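Local coordinates for protein DNA photolyase (PDB 4U63) that probably repairs cyclobutane pyrimidine dimers in ultraviolet-damaged DNA with light, using a flavin-adenine dinucleotide cofactor and a methenyltetrahydrofolate antenna, at residues R119-T124 against L151-R156; P170-L175 against E296-E301; H182-P187 against P271-H276. All blocks are in the same frame, centred on the assembly; numbering follows the deposited sequence. Where two conformers were deposited one is given.

Interaction 1 (R119-T124 against L151-R156); sequences RRYDPT and LHEPSR. With SO4 (sulfate ion), chain D; SO4 (sulfate ion), chain E.
Tyr121 and Glu153 meet where the turn after strand 114-118 faces the loop that follows strand 142-146, two neighbouring strands of the parallel sheet. The phenol OH of Tyr121 donates to Glu153 OE2 at 2.7 Å, reaching the syn side of that oxygen from 32° out of the carboxylate plane. The Tyr121 ring and the carboxylate are turned 68° against each other. Beside this bond the packing is close: Pro154 brings CD to 3.8 Å from CD2 of Tyr121, the two side chains crossing at about a right angle, and both residues are buried. Glu153 gets its carboxylate there by a bend at chi2 (-76°), which folds the chain back toward the tyrosine.

The other half is looser and more exposed. Arg119 NH1 approaches the same Glu153 OE2 roughly at right angles to the phenol, making a weak, bent bond of 3.4 Å within a salt bridge. Arg156 NH2 is a long 3.9 Å from Glu153 OE1, which lies over one guanidinium face, so charge alone links them. A sulfate, probably from the crystallisation liquor, is held by both arginines: Arg119 NH2 gives O1 a nearly straight bond of 2.7 Å, and Arg156 NH2 reaches O3 at 3.1 Å. Arg119 NH2 also serves a second sulfate, while its NE bonds to Ser145.

One carboxylate oxygen thus accepts from a buried phenol and from an arginine, and the sulfate shared by the two guanidinium groups, with Glu153, probably balances their charge; the same network would be expected to favour an ionised Glu153.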
loop_
_atom_site.group_PDB
_atom_site.type_symbol
_atom_site.label_atom_id
_atom_site.label_comp_id
_atom_site.label_asym_id
_atom_site.label_seq_id
_atom_site.Cartn_x
_atom_site.Cartn_y
_atom_site.Cartn_z
ATOM N N ARG A 119 -8.127 -14.771 4.049
ATOM C CA ARG A 119 -6.818 -15.132 3.523
ATOM C C ARG A 119 -5.982 -13.886 3.284
ATOM O O ARG A 119 -6.515 -12.815 2.921
ATOM C CB ARG A 119 -6.956 -15.900 2.211
ATOM C CG ARG A 119 -7.566 -17.262 2.377
ATOM C CD ARG A 119 -7.945 -17.858 1.040
ATOM N NE ARG A 119 -8.782 -19.032 1.240
ATOM C CZ ARG A 119 -9.609 -19.545 0.334
ATOM N NH1 ARG A 119 -9.741 -18.992 -0.877
ATOM N NH2 ARG A 119 -10.319 -20.624 0.646
ATOM N N ARG A 120 -4.689 -14.030 3.528
ATOM C CA ARG A 120 -3.703 -13.012 3.204
ATOM C C ARG A 120 -2.749 -13.687 2.261
ATOM O O ARG A 120 -2.363 -14.830 2.473
ATOM C CB ARG A 120 -3.005 -12.457 4.447
ATOM C CG ARG A 120 -2.306 -13.479 5.319
ATOM C CD ARG A 120 -1.842 -12.843 6.609
ATOM N NE ARG A 120 -1.432 -13.838 7.596
ATOM C CZ ARG A 120 -0.956 -13.554 8.809
ATOM N NH1 ARG A 120 -0.817 -12.292 9.206
ATOM N NH2 ARG A 120 -0.617 -14.541 9.634
ATOM N N TYR A 121 -2.372 -12.981 1.211
ATOM C CA TYR A 121 -1.728 -13.617 0.081
ATOM C C TYR A 121 -0.244 -13.321 -0.049
ATOM O O TYR A 121 0.386 -13.816 -0.963
ATOM C CB TYR A 121 -2.472 -13.258 -1.188
ATOM C CG TYR A 121 -3.871 -13.841 -1.256
ATOM C CD1 TYR A 121 -4.958 -13.157 -0.738
ATOM C CD2 TYR A 121 -4.107 -15.065 -1.854
ATOM C CE1 TYR A 121 -6.240 -13.676 -0.805
ATOM C CE2 TYR A 121 -5.383 -15.598 -1.920
ATOM C CZ TYR A 121 -6.448 -14.893 -1.396
ATOM O OH TYR A 121 -7.716 -15.401 -1.464
ATOM N N ASP A 122 0.307 -12.519 0.858
ATOM C CA ASP A 122 1.755 -12.414 0.976
ATOM C C ASP A 122 2.279 -13.784 1.425
ATOM O O ASP A 122 1.749 -14.365 2.376
ATOM C CB ASP A 122 2.177 -11.302 1.944
ATOM C CG ASP A 122 1.693 -11.531 3.356
ATOM O OD1 ASP A 122 0.482 -11.367 3.618
ATOM O OD2 ASP A 122 2.529 -11.865 4.216
ATOM N N PRO A 123 3.301 -14.319 0.734
ATOM C CA PRO A 123 3.749 -15.675 1.075
ATOM C C PRO A 123 4.072 -15.943 2.562
ATOM O O PRO A 123 3.729 -17.017 3.047
ATOM C CB PRO A 123 4.984 -15.854 0.195
ATOM C CG PRO A 123 4.661 -15.058 -1.028
ATOM C CD PRO A 123 3.949 -13.838 -0.504
ATOM N N THR A 124 4.699 -14.997 3.273
ATOM C CA THR A 124 5.033 -15.225 4.691
ATOM C C THR A 124 3.779 -15.383 5.558
ATOM O O THR A 124 3.703 -16.314 6.369
ATOM C CB THR A 124 5.931 -14.121 5.284
ATOM O OG1 THR A 124 5.309 -12.844 5.129
ATOM C CG2 THR A 124 7.299 -14.116 4.605
ATOM N N LEU A 151 -8.982 -9.856 -6.250
ATOM C CA LEU A 151 -9.941 -10.254 -7.279
ATOM C C LEU A 151 -9.637 -11.621 -7.864
ATOM O O LEU A 151 -10.556 -12.333 -8.283
ATOM C CB LEU A 151 -9.939 -9.233 -8.417
ATOM C CG LEU A 151 -10.384 -7.815 -8.074
ATOM C CD1 LEU A 151 -10.173 -6.904 -9.269
ATOM C CD2 LEU A 151 -11.833 -7.822 -7.638
ATOM N N HIS A 152 -8.360 -11.991 -7.903
ATOM C CA HIS A 152 -7.950 -13.288 -8.487
ATOM C C HIS A 152 -7.263 -14.137 -7.434
ATOM O O HIS A 152 -6.881 -13.640 -6.374
ATOM C CB HIS A 152 -7.048 -13.070 -9.718
ATOM C CG HIS A 152 -5.585 -12.991 -9.405
ATOM N ND1 HIS A 152 -5.016 -11.903 -8.788
ATOM C CD2 HIS A 152 -4.573 -13.865 -9.632
ATOM C CE1 HIS A 152 -3.722 -12.105 -8.637
ATOM N NE2 HIS A 152 -3.426 -13.287 -9.142
ATOM N N GLU A 153 -7.110 -15.422 -7.745
ATOM C CA GLU A 153 -6.444 -16.375 -6.878
ATOM C C GLU A 153 -5.062 -16.626 -7.477
ATOM O O GLU A 153 -4.965 -17.284 -8.495
ATOM C CB GLU A 153 -7.257 -17.674 -6.785
ATOM C CG GLU A 153 -8.373 -17.655 -5.738
ATOM C CD GLU A 153 -7.868 -17.798 -4.291
ATOM O OE1 GLU A 153 -6.942 -18.596 -4.036
ATOM O OE2 GLU A 153 -8.405 -17.126 -3.393
ATOM N N PRO A 154 -3.994 -16.062 -6.862
ATOM C CA PRO A 154 -2.688 -16.187 -7.526
ATOM C C PRO A 154 -2.186 -17.612 -7.697
ATOM O O PRO A 154 -1.451 -17.866 -8.634
ATOM C CB PRO A 154 -1.726 -15.390 -6.627
ATOM C CG PRO A 154 -2.464 -15.086 -5.384
ATOM C CD PRO A 154 -3.925 -15.184 -5.671
ATOM N N SER A 155 -2.594 -18.523 -6.815
ATOM C CA SER A 155 -2.126 -19.905 -6.897
ATOM C C SER A 155 -2.867 -20.725 -7.956
ATOM O O SER A 155 -2.439 -21.822 -8.285
ATOM C CB SER A 155 -2.243 -20.599 -5.538
ATOM O OG SER A 155 -3.591 -20.853 -5.201
ATOM N N ARG A 156 -3.970 -20.206 -8.476
ATOM C CA ARG A 156 -4.771 -20.922 -9.465
ATOM C C ARG A 156 -4.732 -20.312 -10.866
ATOM O O ARG A 156 -4.788 -21.035 -11.852
ATOM C CB ARG A 156 -6.217 -20.997 -8.979
ATOM C CG ARG A 156 -6.385 -21.662 -7.616
ATOM C CD ARG A 156 -7.858 -21.794 -7.263
ATOM N NE ARG A 156 -8.077 -21.920 -5.819
ATOM C CZ ARG A 156 -9.197 -21.570 -5.172
ATOM N NH1 ARG A 156 -10.242 -21.052 -5.825
ATOM N NH2 ARG A 156 -9.276 -21.731 -3.852
HETATM S S SO4 D . -12.623 -21.248 -2.132
HETATM O O1 SO4 D . -11.761 -21.980 -1.185
HETATM O O2 SO4 D . -14.038 -21.440 -1.758
HETATM O O3 SO4 D . -12.404 -21.786 -3.489
HETATM O O4 SO4 D . -12.295 -19.805 -2.114
HETATM S S SO4 E . -9.875 -23.325 3.867
HETATM O O1 SO4 E . -9.525 -24.754 3.963
HETATM O O2 SO4 E . -11.082 -23.019 4.652
HETATM O O3 SO4 E . -8.726 -22.550 4.381
HETATM O O4 SO4 E . -10.141 -22.978 2.456
#

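Interaction 2 (P170-L175 against E296-E301); sequences PFWRAL and EIVWRE. With FAD (flavin-adenine dinucleotide), chain C; SO4 (sulfate ion), chain G.
The Phe171 ring carries Leu175 CD1 of its own helix over one face; at its edge, Glu301 CB lies in plane, 3.7 Å from CE2, and the carbonyl O of Val298 stands near the plane, also 3.7 Å from CE2. Trp172 likewise offers edges: its CE3 meets Val298 CG2 at 3.7 Å, with the side chains at about a right angle, and O1 of a sulfate lies in plane at its indole edge. Val298 fits between these rings, one methyl to each. With CG1 anti to the backbone N (chi1 173°), that methyl faces Phe171 CE2 at 3.7 Å while CG2 is left for the tryptophan. Leu175 closes the row, its CD2 packing 3.8 Å from CG of Glu301. The contact is buried and almost entirely apolar; the Glu301 carboxylate turns to His152 and Leu151. On the far side of helix 287-309, Glu296 OE1 lies 3.1 Å from N7A of the flavin-adenine dinucleotide, whose pocket also includes Ile297, Trp299 and Arg300. The axes of 170-175 and 296-301 approach to 10.1 Å at 110°, with Pro271 of helix 271-276 against Glu301 and the loop residue Leu157 touching Phe171 and Leu175.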
loop_
_atom_site.group_PDB
_atom_site.type_symbol
_atom_site.label_atom_id
_atom_site.label_comp_id
_atom_site.label_asym_id
_atom_site.label_seq_id
_atom_site.Cartn_x
_atom_site.Cartn_y
_atom_site.Cartn_z
ATOM N N PRO A 170 -1.402 -9.281 -20.837
ATOM C CA PRO A 170 -2.221 -10.519 -20.872
ATOM C C PRO A 170 -2.975 -10.817 -19.547
ATOM O O PRO A 170 -4.096 -11.334 -19.562
ATOM C CB PRO A 170 -1.192 -11.613 -21.200
ATOM C CG PRO A 170 -0.051 -10.890 -21.842
ATOM C CD PRO A 170 0.004 -9.540 -21.176
ATOM N N PHE A 171 -2.350 -10.477 -18.418
ATOM C CA PHE A 171 -2.948 -10.633 -17.091
ATOM C C PHE A 171 -4.185 -9.708 -16.961
ATOM O O PHE A 171 -5.254 -10.140 -16.534
ATOM C CB PHE A 171 -1.880 -10.326 -16.033
ATOM C CG PHE A 171 -2.360 -10.402 -14.624
ATOM C CD1 PHE A 171 -2.422 -11.613 -13.948
ATOM C CD2 PHE A 171 -2.738 -9.254 -13.955
ATOM C CE1 PHE A 171 -2.858 -11.668 -12.632
ATOM C CE2 PHE A 171 -3.177 -9.310 -12.648
ATOM C CZ PHE A 171 -3.247 -10.511 -11.992
ATOM N N TRP A 172 -4.024 -8.452 -17.357
ATOM C CA TRP A 172 -5.156 -7.513 -17.420
ATOM C C TRP A 172 -6.292 -8.051 -18.296
ATOM O O TRP A 172 -7.460 -8.016 -17.899
ATOM C CB TRP A 172 -4.711 -6.139 -17.927
ATOM C CG TRP A 172 -5.803 -5.357 -18.581
ATOM C CD1 TRP A 172 -5.928 -5.088 -19.910
ATOM C CD2 TRP A 172 -6.949 -4.767 -17.942
ATOM N NE1 TRP A 172 -7.062 -4.352 -20.137
ATOM C CE2 TRP A 172 -7.706 -4.141 -18.946
ATOM C CE3 TRP A 172 -7.398 -4.698 -16.615
ATOM C CZ2 TRP A 172 -8.904 -3.450 -18.671
ATOM C CZ3 TRP A 172 -8.590 -3.999 -16.339
ATOM C CH2 TRP A 172 -9.321 -3.397 -17.367
ATOM N N ARG A 173 -5.953 -8.547 -19.480
ATOM C CA ARG A 173 -6.976 -9.078 -20.382
ATOM C C ARG A 173 -7.705 -10.275 -19.756
ATOM O O ARG A 173 -8.920 -10.393 -19.889
ATOM C CB ARG A 173 -6.381 -9.393 -21.759
ATOM C CG ARG A 173 -6.053 -8.111 -22.514
ATOM C CD ARG A 173 -5.341 -8.323 -23.836
ATOM N NE ARG A 173 -5.017 -7.023 -24.438
ATOM C CZ ARG A 173 -4.206 -6.834 -25.476
ATOM N NH1 ARG A 173 -3.601 -7.860 -26.067
ATOM N NH2 ARG A 173 -3.992 -5.598 -25.928
ATOM N N ALA A 174 -6.977 -11.142 -19.057
ATOM C CA ALA A 174 -7.608 -12.264 -18.336
ATOM C C ALA A 174 -8.596 -11.788 -17.254
ATOM O O ALA A 174 -9.721 -12.270 -17.183
ATOM C CB ALA A 174 -6.555 -13.162 -17.720
ATOM N N LEU A 175 -8.173 -10.843 -16.416
ATOM C CA LEU A 175 -9.053 -10.308 -15.359
ATOM C C LEU A 175 -10.210 -9.472 -15.916
ATOM O O LEU A 175 -11.321 -9.550 -15.404
ATOM C CB LEU A 175 -8.268 -9.507 -14.315
ATOM C CG LEU A 175 -7.716 -10.353 -13.159
ATOM C CD1 LEU A 175 -6.644 -11.319 -13.623
ATOM C CD2 LEU A 175 -7.173 -9.465 -12.062
ATOM N N GLU A 296 -5.565 0.069 -13.013
ATOM C CA GLU A 296 -4.740 0.354 -11.838
ATOM C C GLU A 296 -5.043 -0.603 -10.683
ATOM O O GLU A 296 -4.124 -1.077 -10.007
ATOM C CB GLU A 296 -4.873 1.815 -11.414
ATOM C CG GLU A 296 -4.429 2.805 -12.487
ATOM C CD GLU A 296 -3.082 2.483 -13.093
ATOM O OE1 GLU A 296 -2.121 2.223 -12.328
ATOM O OE2 GLU A 296 -2.986 2.497 -14.329
ATOM N N ILE A 297 -6.319 -0.906 -10.482
ATOM C CA ILE A 297 -6.730 -1.943 -9.528
ATOM C C ILE A 297 -6.052 -3.286 -9.885
ATOM O O ILE A 297 -5.582 -4.015 -9.012
ATOM C CB ILE A 297 -8.270 -2.108 -9.497
ATOM C CG1 ILE A 297 -8.955 -0.817 -8.993
ATOM C CG2 ILE A 297 -8.699 -3.297 -8.640
ATOM C CD1 ILE A 297 -8.584 -0.436 -7.575
ATOM N N VAL A 298 -6.006 -3.590 -11.179
ATOM C CA VAL A 298 -5.389 -4.824 -11.659
ATOM C C VAL A 298 -3.853 -4.790 -11.550
ATOM O O VAL A 298 -3.230 -5.852 -11.424
ATOM C CB VAL A 298 -5.908 -5.172 -13.071
ATOM C CG1 VAL A 298 -5.164 -6.343 -13.686
ATOM C CG2 VAL A 298 -7.407 -5.499 -12.990
ATOM N N TRP A 299 -3.232 -3.613 -11.589
ATOM C CA TRP A 299 -1.786 -3.524 -11.273
ATOM C C TRP A 299 -1.498 -4.020 -9.845
ATOM O O TRP A 299 -0.511 -4.701 -9.622
ATOM C CB TRP A 299 -1.205 -2.121 -11.484
ATOM C CG TRP A 299 -0.808 -1.859 -12.906
ATOM C CD1 TRP A 299 -1.509 -1.166 -13.835
ATOM C CD2 TRP A 299 0.386 -2.322 -13.569
ATOM N NE1 TRP A 299 -0.833 -1.141 -15.027
ATOM C CE2 TRP A 299 0.331 -1.852 -14.895
ATOM C CE3 TRP A 299 1.498 -3.078 -13.165
ATOM C CZ2 TRP A 299 1.338 -2.105 -15.825
ATOM C CZ3 TRP A 299 2.502 -3.340 -14.106
ATOM C CH2 TRP A 299 2.411 -2.853 -15.415
ATOM N N ARG A 300 -2.370 -3.696 -8.895
ATOM C CA ARG A 300 -2.252 -4.252 -7.533
ATOM C C ARG A 300 -2.324 -5.788 -7.566
ATOM O O ARG A 300 -1.482 -6.477 -6.973
ATOM C CB ARG A 300 -3.313 -3.648 -6.595
ATOM C CG ARG A 300 -3.404 -4.299 -5.217
ATOM C CD ARG A 300 -4.344 -3.525 -4.298
ATOM N NE ARG A 300 -4.551 -4.206 -3.016
ATOM C CZ ARG A 300 -5.431 -5.181 -2.783
ATOM N NH1 ARG A 300 -6.255 -5.628 -3.741
ATOM N NH2 ARG A 300 -5.506 -5.714 -1.569
ATOM N N GLU A 301 -3.315 -6.312 -8.291
ATOM C CA GLU A 301 -3.454 -7.763 -8.483
ATOM C C GLU A 301 -2.181 -8.376 -9.038
ATOM O O GLU A 301 -1.704 -9.414 -8.554
ATOM C CB GLU A 301 -4.607 -8.071 -9.436
ATOM C CG GLU A 301 -5.975 -7.631 -8.931
ATOM C CD GLU A 301 -6.483 -8.479 -7.786
ATOM O OE1 GLU A 301 -6.312 -9.732 -7.808
ATOM O OE2 GLU A 301 -7.075 -7.891 -6.856
HETATM P PA FAD C . -5.159 5.364 -8.052
HETATM O O1A FAD C . -4.552 5.973 -9.274
HETATM O O2A FAD C . -6.461 5.897 -7.554
HETATM O O5B FAD C . -5.221 3.783 -8.319
HETATM C C5B FAD C . -6.181 2.937 -7.675
HETATM C C4B FAD C . -5.516 1.770 -6.961
HETATM O O4B FAD C . -4.785 0.952 -7.872
HETATM C C3B FAD C . -4.513 2.193 -5.913
HETATM O O3B FAD C . -5.147 2.592 -4.686
HETATM C C2B FAD C . -3.652 0.955 -5.791
HETATM O O2B FAD C . -4.251 -0.022 -4.937
HETATM C C1B FAD C . -3.628 0.426 -7.203
HETATM N N9A FAD C . -2.442 0.843 -7.984
HETATM C C8A FAD C . -2.351 1.936 -8.762
HETATM N N7A FAD C . -1.145 2.009 -9.362
HETATM C C5A FAD C . -0.439 0.923 -8.980
HETATM C C6A FAD C . 0.906 0.408 -9.249
HETATM N N6A FAD C . 1.738 1.079 -10.071
HETATM N N1A FAD C . 1.259 -0.746 -8.640
HETATM C C2A FAD C . 0.422 -1.408 -7.808
HETATM N N3A FAD C . -0.827 -0.981 -7.526
HETATM C C4A FAD C . -1.295 0.158 -8.073
HETATM N N1 FAD C . 1.229 1.107 -4.147
HETATM C C2 FAD C . 0.790 0.595 -2.976
HETATM O O2 FAD C . -0.436 0.366 -2.875
HETATM N N3 FAD C . 1.634 0.330 -1.947
HETATM C C4 FAD C . 2.969 0.560 -2.031
HETATM O O4 FAD C . 3.749 0.298 -1.079
HETATM C C4X FAD C . 3.514 1.130 -3.280
HETATM N N5 FAD C . 4.836 1.423 -3.454
HETATM C C5X FAD C . 5.293 1.924 -4.638
HETATM C C6 FAD C . 6.642 2.195 -4.830
HETATM C C7 FAD C . 7.118 2.722 -6.034
HETATM C C7M FAD C . 8.590 3.012 -6.221
HETATM C C8 FAD C . 6.172 3.008 -7.135
HETATM C C8M FAD C . 6.630 3.573 -8.462
HETATM C C9 FAD C . 4.840 2.746 -6.953
HETATM C C9A FAD C . 4.343 2.213 -5.760
HETATM N N10 FAD C . 2.953 1.950 -5.578
HETATM C C10 FAD C . 2.527 1.403 -4.355
HETATM C "C1'" FAD C . 1.971 2.143 -6.651
HETATM C "C2'" FAD C . 1.237 3.460 -6.780
HETATM O "O2'" FAD C . 2.188 4.528 -6.845
HETATM C "C3'" FAD C . 0.237 3.672 -5.660
HETATM O "O3'" FAD C . -0.662 2.571 -5.566
HETATM C "C4'" FAD C . -0.545 4.957 -5.931
HETATM O "O4'" FAD C . 0.334 6.073 -5.802
HETATM C "C5'" FAD C . -1.686 5.073 -4.942
HETATM O "O5'" FAD C . -2.453 6.269 -5.145
HETATM P P FAD C . -4.021 6.133 -5.463
HETATM O O1P FAD C . -4.593 7.505 -5.548
HETATM O O2P FAD C . -4.677 5.213 -4.472
HETATM O O3P FAD C . -4.008 5.432 -6.909
HETATM S S SO4 G . -5.620 -3.278 -23.541
HETATM O O1 SO4 G . -5.957 -4.704 -23.337
HETATM O O2 SO4 G . -6.780 -2.429 -23.172
HETATM O O3 SO4 G . -4.460 -2.923 -22.697
HETATM O O4 SO4 G . -5.277 -3.071 -24.968
#

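Interaction 3 (H182-P187 against P271-H276); sequences HAPADP and PAAVWH
Pro184 lies against His276 in a proline-histidine CH-pi contact, where an extended linker in the photolyase fold runs past the short helix 271-276. The linker leads from helix 168-177 toward helix 219-222 and has no regular structure of its own here.

The proline ring can be followed round from CB. That atom meets the methyl CB of Ala273 at 4.1 Å, a methylene-to-methyl contact. CG comes next, loosely against Ala273 CA. CD, the last ring atom before the backbone N, sits over one face of the imidazole, 4.0 Å from its centroid and 27° off the ring normal. It is displaced toward the root of the histidine, with His276 CG at 3.6 Å and CB almost as near. The side chain of His276 reaches this place because CG stands anti to the backbone N (chi1 -172°), which carries the ring across the linker.

Ala272, one turn earlier in the helix, turns its methyl toward the carbonyl O of His182. Asp39, on another loop, accepts from the backbone N of Ala185 and also touches Pro184, so the linker also meets the loop after strand 27-31. The contact is plain packing at the surface, with the FAD molecule about 13 Å from the side chain of Ala273. Beside the CD2-NE2 bond of the imidazole, Ala183 CB lies obliquely to the ring, 3.7 Å from both CD2 and NE2 of His276.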
loop_
_atom_site.group_PDB
_atom_site.type_symbol
_atom_site.label_atom_id
_atom_site.label_comp_id
_atom_site.label_asym_id
_atom_site.label_seq_id
_atom_site.Cartn_x
_atom_site.Cartn_y
_atom_site.Cartn_z
ATOM N N HIS A 182 -17.776 -11.145 -8.080
ATOM C CA HIS A 182 -19.053 -11.191 -7.378
ATOM C C HIS A 182 -19.281 -9.832 -6.698
ATOM O O HIS A 182 -18.341 -9.248 -6.145
ATOM C CB HIS A 182 -19.046 -12.325 -6.342
ATOM C CG HIS A 182 -20.391 -12.923 -6.078
ATOM N ND1 HIS A 182 -21.440 -12.202 -5.549
ATOM C CD2 HIS A 182 -20.854 -14.183 -6.259
ATOM C CE1 HIS A 182 -22.494 -12.990 -5.422
ATOM N NE2 HIS A 182 -22.164 -14.198 -5.844
ATOM N N ALA A 183 -20.509 -9.317 -6.758
ATOM C CA ALA A 183 -20.836 -8.041 -6.099
ATOM C C ALA A 183 -20.545 -8.136 -4.588
ATOM O O ALA A 183 -20.538 -9.251 -4.020
ATOM C CB ALA A 183 -22.293 -7.667 -6.340
ATOM N N PRO A 184 -20.291 -6.981 -3.932
ATOM C CA PRO A 184 -19.917 -7.015 -2.511
ATOM C C PRO A 184 -21.089 -7.369 -1.582
ATOM O O PRO A 184 -22.216 -6.934 -1.817
ATOM C CB PRO A 184 -19.422 -5.585 -2.249
ATOM C CG PRO A 184 -20.191 -4.751 -3.223
ATOM C CD PRO A 184 -20.264 -5.601 -4.465
ATOM N N ALA A 185 -20.811 -8.158 -0.546
ATOM C CA ALA A 185 -21.824 -8.527 0.443
ATOM C C ALA A 185 -22.007 -7.426 1.487
ATOM O O ALA A 185 -21.053 -6.732 1.858
ATOM C CB ALA A 185 -21.447 -9.827 1.120
ATOM N N ASP A 186 -23.239 -7.274 1.961
ATOM C CA ASP A 186 -23.552 -6.295 2.996
ATOM C C ASP A 186 -22.863 -6.642 4.314
ATOM O O ASP A 186 -22.630 -7.815 4.601
ATOM C CB ASP A 186 -25.058 -6.240 3.265
ATOM C CG ASP A 186 -25.851 -5.650 2.117
ATOM O OD1 ASP A 186 -25.264 -5.073 1.172
ATOM O OD2 ASP A 186 -27.087 -5.764 2.171
ATOM N N PRO A 187 -22.552 -5.621 5.128
ATOM C CA PRO A 187 -22.046 -5.899 6.461
ATOM C C PRO A 187 -23.174 -6.386 7.381
ATOM O O PRO A 187 -24.324 -5.986 7.207
ATOM C CB PRO A 187 -21.538 -4.535 6.931
ATOM C CG PRO A 187 -22.421 -3.549 6.218
ATOM C CD PRO A 187 -22.709 -4.169 4.883
ATOM N N PRO A 271 -11.226 -5.004 -3.120
ATOM C CA PRO A 271 -11.133 -4.577 -4.514
ATOM C C PRO A 271 -12.428 -4.883 -5.292
ATOM O O PRO A 271 -12.734 -4.179 -6.243
ATOM C CB PRO A 271 -9.933 -5.378 -5.046
ATOM C CG PRO A 271 -9.866 -6.571 -4.145
ATOM C CD PRO A 271 -10.198 -6.010 -2.800
ATOM N N ALA A 272 -13.187 -5.904 -4.878
ATOM C CA ALA A 272 -14.474 -6.196 -5.538
ATOM C C ALA A 272 -15.461 -5.061 -5.326
ATOM O O ALA A 272 -16.197 -4.731 -6.239
ATOM C CB ALA A 272 -15.071 -7.507 -5.051
ATOM N N ALA A 273 -15.470 -4.474 -4.126
ATOM C CA ALA A 273 -16.348 -3.320 -3.844
ATOM C C ALA A 273 -15.964 -2.119 -4.707
ATOM O O ALA A 273 -16.824 -1.457 -5.276
ATOM C CB ALA A 273 -16.302 -2.947 -2.371
ATOM N N VAL A 274 -14.665 -1.857 -4.810
ATOM C CA VAL A 274 -14.160 -0.779 -5.669
ATOM C C VAL A 274 -14.564 -1.019 -7.136
ATOM O O VAL A 274 -15.099 -0.128 -7.797
ATOM C CB VAL A 274 -12.632 -0.625 -5.549
ATOM C CG1 VAL A 274 -12.116 0.443 -6.506
ATOM C CG2 VAL A 274 -12.236 -0.291 -4.120
ATOM N N TRP A 275 -14.325 -2.225 -7.629
ATOM C CA TRP A 275 -14.700 -2.583 -9.012
ATOM C C TRP A 275 -16.202 -2.412 -9.269
ATOM O O TRP A 275 -16.621 -1.781 -10.265
ATOM C CB TRP A 275 -14.267 -4.028 -9.319
ATOM C CG TRP A 275 -14.427 -4.419 -10.765
ATOM C CD1 TRP A 275 -15.601 -4.667 -11.433
ATOM C CD2 TRP A 275 -13.381 -4.608 -11.720
ATOM N NE1 TRP A 275 -15.346 -4.990 -12.737
ATOM C CE2 TRP A 275 -13.993 -4.966 -12.944
ATOM C CE3 TRP A 275 -11.981 -4.512 -11.661
ATOM C CZ2 TRP A 275 -13.257 -5.225 -14.101
ATOM C CZ3 TRP A 275 -11.245 -4.774 -12.817
ATOM C CH2 TRP A 275 -11.891 -5.130 -14.023
ATOM N N HIS A 276 -17.022 -2.959 -8.374
ATOM C CA HIS A 276 -18.484 -2.892 -8.543
ATOM C C HIS A 276 -18.995 -1.446 -8.529
ATOM O O HIS A 276 -19.963 -1.123 -9.211
ATOM C CB HIS A 276 -19.177 -3.728 -7.459
ATOM C CG HIS A 276 -20.647 -3.881 -7.659
ATOM N ND1 HIS A 276 -21.567 -3.051 -7.061
ATOM C CD2 HIS A 276 -21.363 -4.769 -8.388
ATOM C CE1 HIS A 276 -22.786 -3.419 -7.411
ATOM N NE2 HIS A 276 -22.690 -4.460 -8.219
#

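Helix 287-309 and residues Leu151 and His152 tie the three contacts together. Interactions 1 and 2, with centres about 14 Å apart, join directly: Glu301 OE1 takes a probable hydrogen bond from His152 ND1 at 2.7 Å and OE2 one from Leu151 N at 2.8 Å. Leu151 also reaches interaction 3, its CD2 lying 3.6 Å from Ala272 N. Interactions 2 and 3 meet where Trp275 CZ3 packs 3.9 Å from Val298 CG2, and along the chain 182-187/271-276 is nested inside the loop closed by 170-175/296-301. Interaction 2 borders the adenosine half of FAD; the Tyr121 side chain of interaction 1 is about 14 Å from FAD.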